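Side-chain contacts in GGDEF family protein (Vibrio cholerae, PDB 5GZS), which is the periplasmic portion of the membrane-bound diguanylate cyclase CdgH, binds arginine and probably passes that signal to cyclic di-GMP synthesis inside the cell: residues 70-75 and 181-186; 78-83 and 201-206. One frame throughout, in Å; residues are numbered along the deposited sequence.

Contact 1 of 2, residues 70-75 and 181-186; sequences FSRPTN and KIEKYA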
loop_
_atom_site.group_PDB
_atom_site.type_symbol
_atom_site.label_atom_id
_atom_site.label_comp_id
_atom_site.label_asym_id
_atom_site.label_seq_id
_atom_site.Cartn_x
_atom_site.Cartn_y
_atom_site.Cartn_z
ATOM N N PHE A 70 28.693 22.655 4.737
ATOM C CA PHE A 70 28.507 21.318 4.170
ATOM C C PHE A 70 29.169 21.155 2.815
ATOM O O PHE A 70 29.204 22.097 2.009
ATOM C CB PHE A 70 27.012 20.994 4.009
ATOM C CG PHE A 70 26.320 20.643 5.294
ATOM C CD1 PHE A 70 25.948 21.632 6.186
ATOM C CD2 PHE A 70 26.036 19.322 5.606
ATOM C CE1 PHE A 70 25.322 21.307 7.367
ATOM C CE2 PHE A 70 25.425 18.994 6.788
ATOM C CZ PHE A 70 25.056 19.984 7.666
ATOM N N SER A 71 29.680 19.956 2.566
ATOM C CA SER A 71 29.916 19.518 1.206
ATOM C C SER A 71 28.600 18.998 0.675
ATOM O O SER A 71 27.644 18.806 1.430
ATOM C CB SER A 71 30.958 18.403 1.129
ATOM O OG SER A 71 30.304 17.141 1.247
ATOM N N ARG A 72 28.568 18.745 -0.625
ATOM C CA ARG A 72 27.437 18.089 -1.236
ATOM C C ARG A 72 27.474 16.611 -0.841
ATOM O O ARG A 72 28.523 16.111 -0.447
ATOM C CB ARG A 72 27.480 18.306 -2.743
ATOM C CG ARG A 72 27.562 19.792 -3.079
ATOM C CD ARG A 72 27.225 20.096 -4.517
ATOM N NE ARG A 72 26.209 21.130 -4.587
ATOM C CZ ARG A 72 26.468 22.425 -4.502
ATOM N NH1 ARG A 72 27.722 22.836 -4.361
ATOM N NH2 ARG A 72 25.474 23.304 -4.563
ATOM N N PRO A 73 26.319 15.928 -0.871
ATOM C CA PRO A 73 26.282 14.557 -0.354
ATOM C C PRO A 73 27.304 13.669 -1.048
ATOM O O PRO A 73 27.491 13.811 -2.251
ATOM C CB PRO A 73 24.843 14.105 -0.638
ATOM C CG PRO A 73 24.226 15.180 -1.458
ATOM C CD PRO A 73 24.969 16.433 -1.157
ATOM N N THR A 74 27.969 12.793 -0.297
ATOM C CA THR A 74 29.107 12.059 -0.833
ATOM C C THR A 74 28.801 10.587 -0.883
ATOM O O THR A 74 29.480 9.846 -1.595
ATOM C CB THR A 74 30.420 12.284 -0.001
ATOM O OG1 THR A 74 30.202 11.968 1.385
ATOM C CG2 THR A 74 30.872 13.737 -0.089
ATOM N N ASN A 75 27.778 10.166 -0.137
ATOM C CA ASN A 75 27.453 8.730 0.019
ATOM C C ASN A 75 26.164 8.474 0.782
ATOM O O ASN A 75 25.637 9.368 1.450
ATOM C CB ASN A 75 28.581 7.996 0.746
ATOM C CG ASN A 75 28.953 8.666 2.069
ATOM O OD1 ASN A 75 29.724 9.638 2.098
ATOM N ND2 ASN A 75 28.382 8.162 3.175
ATOM N N LYS A 181 37.909 20.007 -3.059
ATOM C CA LYS A 181 38.732 18.947 -3.623
ATOM C C LYS A 181 38.300 17.595 -3.096
ATOM O O LYS A 181 38.272 16.627 -3.848
ATOM C CB LYS A 181 40.211 19.182 -3.301
ATOM C CG LYS A 181 40.655 20.634 -3.408
ATOM C CD LYS A 181 42.111 20.832 -2.983
ATOM C CE LYS A 181 43.083 20.662 -4.146
ATOM N NZ LYS A 181 43.380 19.218 -4.379
ATOM N N ILE A 182 37.965 17.527 -1.804
ATOM C CA ILE A 182 37.514 16.269 -1.196
ATOM C C ILE A 182 36.198 15.825 -1.817
ATOM O O ILE A 182 36.016 14.645 -2.149
ATOM C CB ILE A 182 37.316 16.387 0.326
ATOM C CG1 ILE A 182 38.637 16.248 1.077
ATOM C CG2 ILE A 182 36.354 15.318 0.813
ATOM C CD1 ILE A 182 38.522 16.749 2.498
ATOM N N GLU A 183 35.292 16.790 -1.972
ATOM C CA GLU A 183 34.013 16.547 -2.611
ATOM C C GLU A 183 34.185 15.981 -4.012
ATOM O O GLU A 183 33.612 14.938 -4.334
ATOM C CB GLU A 183 33.187 17.826 -2.680
ATOM C CG GLU A 183 31.773 17.563 -3.148
ATOM C CD GLU A 183 30.907 18.811 -3.155
ATOM O OE1 GLU A 183 30.411 19.180 -4.240
ATOM O OE2 GLU A 183 30.710 19.414 -2.081
ATOM N N LYS A 184 34.995 16.644 -4.830
ATOM C CA LYS A 184 35.143 16.238 -6.225
ATOM C C LYS A 184 35.801 14.864 -6.366
ATOM O O LYS A 184 35.507 14.105 -7.300
ATOM C CB LYS A 184 35.940 17.285 -6.996
ATOM C CG LYS A 184 36.089 16.990 -8.503
ATOM C CD LYS A 184 36.842 18.127 -9.241
ATOM C CE LYS A 184 37.219 17.761 -10.687
ATOM N NZ LYS A 184 36.049 17.561 -11.606
ATOM N N TYR A 185 36.685 14.540 -5.428
ATOM C CA TYR A 185 37.387 13.263 -5.463
ATOM C C TYR A 185 36.433 12.125 -5.100
ATOM O O TYR A 185 36.503 11.023 -5.677
ATOM C CB TYR A 185 38.587 13.297 -4.509
ATOM C CG TYR A 185 39.234 11.955 -4.268
ATOM C CD1 TYR A 185 39.976 11.319 -5.270
ATOM C CD2 TYR A 185 39.116 11.325 -3.041
ATOM C CE1 TYR A 185 40.557 10.099 -5.053
ATOM C CE2 TYR A 185 39.711 10.099 -2.816
ATOM C CZ TYR A 185 40.432 9.501 -3.815
ATOM O OH TYR A 185 41.004 8.280 -3.576
ATOM N N ALA A 186 35.542 12.410 -4.144
ATOM C CA ALA A 186 34.626 11.412 -3.591
ATOM C C ALA A 186 33.609 10.971 -4.623
ATOM O O ALA A 186 33.107 9.847 -4.576
ATOM C CB ALA A 186 33.920 11.966 -2.390
#
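Glu-183 turns CG away from its own backbone N (chi1 -171°) and then runs straight, which carries its carboxylate from helix 176-186 to the backbone of Arg-72; the Arg-72 side chain, with CG beside its own N (chi1 -55°), lays CB over the carboxylate face and brings CG and CD obliquely alongside its oxygens. The one hydrogen bond across the contact joins Arg-72 N to Glu-183 OE2 (2.7 Å), almost straight at the hydrogen but arriving from above the carboxylate plane. Glu-183 OE1 meets aliphatic carbons instead, lying 3.1 Å from Arg-72 CG. The guanidinium leads away, Arg-72 NH1 staying 4.5 Å from Glu-183 OE1. Ser-71 CB closes on Glu-183 OE2 (3.4 Å). One helical turn on, Thr-74 CG2 touches Ala-186 CB (4.2 Å), as expected for a strand and helix that run nearly parallel. The contact packs a helix on an outer strand of the antiparallel sheet 55-58/166-170/69-75 in the family 3 solute-binding region. Strand 69-75 pairs with strand 166-170, with a classic beta bulge where Thr-74 and Asn-75 both face Val-166. Helix 15-28 covers Ile-182 and Tyr-185, while Ile-357 of the second subunit packs on Arg-72.

Contact 2 of 2, residues 78-83 and 201-206; sequences YTYLYS and KYQLDI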
loop_
_atom_site.group_PDB
_atom_site.type_symbol
_atom_site.label_atom_id
_atom_site.label_comp_id
_atom_site.label_asym_id
_atom_site.label_seq_id
_atom_site.Cartn_x
_atom_site.Cartn_y
_atom_site.Cartn_z
ATOM N N TYR A 78 24.122 3.425 5.767
ATOM C CA TYR A 78 23.343 2.250 6.157
ATOM C C TYR A 78 22.688 2.513 7.521
ATOM O O TYR A 78 23.352 2.944 8.476
ATOM C CB TYR A 78 24.218 1.001 6.192
ATOM C CG TYR A 78 24.497 0.393 4.836
ATOM C CD1 TYR A 78 25.490 0.902 4.010
ATOM C CD2 TYR A 78 23.782 -0.714 4.388
ATOM C CE1 TYR A 78 25.744 0.333 2.780
ATOM C CE2 TYR A 78 24.027 -1.280 3.174
ATOM C CZ TYR A 78 24.998 -0.761 2.367
ATOM O OH TYR A 78 25.246 -1.349 1.138
ATOM N N THR A 79 21.383 2.266 7.591
ATOM C CA THR A 79 20.588 2.639 8.744
ATOM C C THR A 79 19.715 1.476 9.190
ATOM O O THR A 79 19.010 0.869 8.380
ATOM C CB THR A 79 19.713 3.873 8.445
ATOM O OG1 THR A 79 20.563 5.009 8.213
ATOM C CG2 THR A 79 18.767 4.182 9.624
ATOM N N TYR A 80 19.777 1.160 10.484
ATOM C CA TYR A 80 19.188 -0.083 10.981
ATOM C C TYR A 80 18.242 0.140 12.156
ATOM O O TYR A 80 18.427 1.067 12.981
ATOM C CB TYR A 80 20.291 -1.090 11.401
ATOM C CG TYR A 80 21.336 -1.400 10.333
ATOM C CD1 TYR A 80 22.467 -0.586 10.184
ATOM C CD2 TYR A 80 21.213 -2.512 9.510
ATOM C CE1 TYR A 80 23.420 -0.847 9.239
ATOM C CE2 TYR A 80 22.173 -2.801 8.550
ATOM C CZ TYR A 80 23.275 -1.948 8.417
ATOM O OH TYR A 80 24.234 -2.189 7.472
ATOM N N LEU A 81 17.217 -0.716 12.209
ATOM C CA LEU A 81 16.460 -0.942 13.436
ATOM C C LEU A 81 17.180 -2.035 14.217
ATOM O O LEU A 81 17.255 -3.185 13.758
ATOM C CB LEU A 81 15.011 -1.363 13.146
ATOM C CG LEU A 81 14.189 -1.778 14.381
ATOM C CD1 LEU A 81 14.008 -0.618 15.388
ATOM C CD2 LEU A 81 12.863 -2.329 13.940
ATOM N N TYR A 82 17.734 -1.685 15.372
ATOM C CA TYR A 82 18.311 -2.704 16.241
ATOM C C TYR A 82 17.268 -3.217 17.244
ATOM O O TYR A 82 16.580 -2.441 17.914
ATOM C CB TYR A 82 19.527 -2.160 16.988
ATOM C CG TYR A 82 20.625 -1.676 16.091
ATOM C CD1 TYR A 82 21.625 -2.543 15.655
ATOM C CD2 TYR A 82 20.664 -0.355 15.678
ATOM C CE1 TYR A 82 22.635 -2.102 14.831
ATOM C CE2 TYR A 82 21.660 0.101 14.861
ATOM C CZ TYR A 82 22.640 -0.773 14.427
ATOM O OH TYR A 82 23.636 -0.295 13.618
ATOM N N SER A 83 17.157 -4.526 17.366
ATOM C CA SER A 83 16.120 -5.060 18.233
ATOM C C SER A 83 16.383 -6.508 18.582
ATOM O O SER A 83 16.931 -7.283 17.794
ATOM C CB SER A 83 14.729 -4.918 17.586
ATOM O OG SER A 83 14.589 -5.698 16.396
ATOM N N LYS A 201 29.767 -4.988 1.490
ATOM C CA LYS A 201 30.486 -6.196 1.835
ATOM C C LYS A 201 30.754 -6.212 3.328
ATOM O O LYS A 201 30.645 -7.252 3.988
ATOM C CB LYS A 201 31.804 -6.269 1.023
ATOM C CG LYS A 201 32.745 -7.439 1.354
ATOM C CD LYS A 201 31.996 -8.778 1.323
ATOM C CE LYS A 201 32.934 -9.987 1.289
ATOM N NZ LYS A 201 32.558 -11.097 2.230
ATOM N N TYR A 202 31.090 -5.039 3.862
ATOM C CA TYR A 202 31.513 -4.951 5.237
ATOM C C TYR A 202 30.355 -5.266 6.131
ATOM O O TYR A 202 30.487 -6.104 6.999
ATOM C CB TYR A 202 32.087 -3.579 5.546
ATOM C CG TYR A 202 32.515 -3.390 6.986
ATOM C CD1 TYR A 202 31.601 -3.005 7.963
ATOM C CD2 TYR A 202 33.839 -3.574 7.365
ATOM C CE1 TYR A 202 31.991 -2.820 9.278
ATOM C CE2 TYR A 202 34.238 -3.394 8.690
ATOM C CZ TYR A 202 33.311 -3.011 9.631
ATOM O OH TYR A 202 33.706 -2.819 10.924
ATOM N N GLN A 203 29.200 -4.627 5.920
ATOM C CA GLN A 203 28.079 -4.839 6.849
ATOM C C GLN A 203 27.347 -6.160 6.593
ATOM O O GLN A 203 26.838 -6.777 7.523
ATOM C CB GLN A 203 27.111 -3.644 6.827
ATOM C CG GLN A 203 26.434 -3.268 5.503
ATOM C CD GLN A 203 25.206 -4.120 5.191
ATOM O OE1 GLN A 203 24.250 -4.196 5.968
ATOM N NE2 GLN A 203 25.248 -4.785 4.052
ATOM N N LEU A 204 27.307 -6.620 5.350
ATOM C CA LEU A 204 26.642 -7.888 5.096
ATOM C C LEU A 204 27.411 -9.010 5.804
ATOM O O LEU A 204 26.806 -9.961 6.321
ATOM C CB LEU A 204 26.521 -8.188 3.597
ATOM C CG LEU A 204 25.558 -9.345 3.310
ATOM C CD1 LEU A 204 24.286 -9.117 4.121
ATOM C CD2 LEU A 204 25.230 -9.487 1.834
ATOM N N ASP A 205 28.738 -8.890 5.848
ATOM C CA ASP A 205 29.573 -9.877 6.537
ATOM C C ASP A 205 29.312 -9.955 8.046
ATOM O O ASP A 205 29.209 -11.056 8.606
ATOM C CB ASP A 205 31.035 -9.572 6.288
ATOM C CG ASP A 205 31.523 -10.107 4.961
ATOM O OD1 ASP A 205 30.714 -10.664 4.199
ATOM O OD2 ASP A 205 32.729 -9.966 4.674
ATOM N N ILE A 206 29.201 -8.807 8.704
ATOM C CA ILE A 206 28.840 -8.758 10.124
ATOM C C ILE A 206 27.501 -9.409 10.372
ATOM O O ILE A 206 27.331 -10.170 11.343
ATOM C CB ILE A 206 28.762 -7.312 10.658
ATOM C CG1 ILE A 206 30.148 -6.697 10.749
ATOM C CG2 ILE A 206 28.031 -7.239 12.039
ATOM C CD1 ILE A 206 30.096 -5.256 11.214
#
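Gln-203 meets two tyrosines from strand 79-83 and the residue before it, and so joins helix 189-218 to a three-stranded antiparallel sheet of the family 3 solute-binding fold, in which 79-83 is the central strand. Its side chain can be followed outward atom by atom. CB already lies 3.3 Å from Tyr-80 OH. CG sits between the backbone N and the carbonyl carbon (chi1 59°), a placement that sets it over one face of the Tyr-78 ring, 4.0 Å from the centroid, in a CH-pi contact offset toward the rim. The bend at chi2 then carries the amide out past the CD2-CE2 side of the Tyr-78 ring and toward the hydroxyl of Tyr-80. CD comes to 3.7 Å from Tyr-78 CE2, and the amide runs nearly parallel to that ring, the planes 17° apart, but displaced beyond its rim, only CG lying over the face.

At the tip the two amide atoms part ways. NE2, raised above the ring plane beyond the rim, comes to 3.8 Å from Tyr-78 CE2 and is bonded to the backbone oxygen of Gln-200, one turn earlier in the helix; Gln-200 OE1 in turn binds Tyr-78 OH. OE1 accepts from Tyr-80 OH and also from Arg-207 NH1. Two donors thus grip this buried carbonyl oxygen, and with NE2 tethered as well the rotation of the amide is fixed. Leu-144 of helix 144-149 packs on Gln-203, and Val-154 and Leu-156 of the neighbouring strand pack on Tyr-80. Tyr-80 OH donates a hydrogen bond to Gln-203 OE1 over 2.5 Å; the carbonyl oxygen lies near the phenol ring plane, at its edge, and is met at a C=O...donor angle of 109°, the donor tilted from the carbonyl plane.

In the fold
The two contacts illustrate how consecutive elements can be secured at separate points: strands 69-75 and 79-83 follow one another, as do helices 176-186 and 189-218, and each strand takes its own helix. The centres lie about 24 Å apart, with contact 2 nearer the middle of the chain and contact 1 beside the second subunit. The bound arginine lies about 10 Å from the side chains of both Thr-74 and Tyr-78, and Glu-77, a pocket residue, falls in the short link between the two strands. Further pocket ties come from contact 2, where Thr-79 OG1 bonds Tyr-103 OH and Tyr-82 OH bonds Ala-140 O. Neither contact includes a pocket residue.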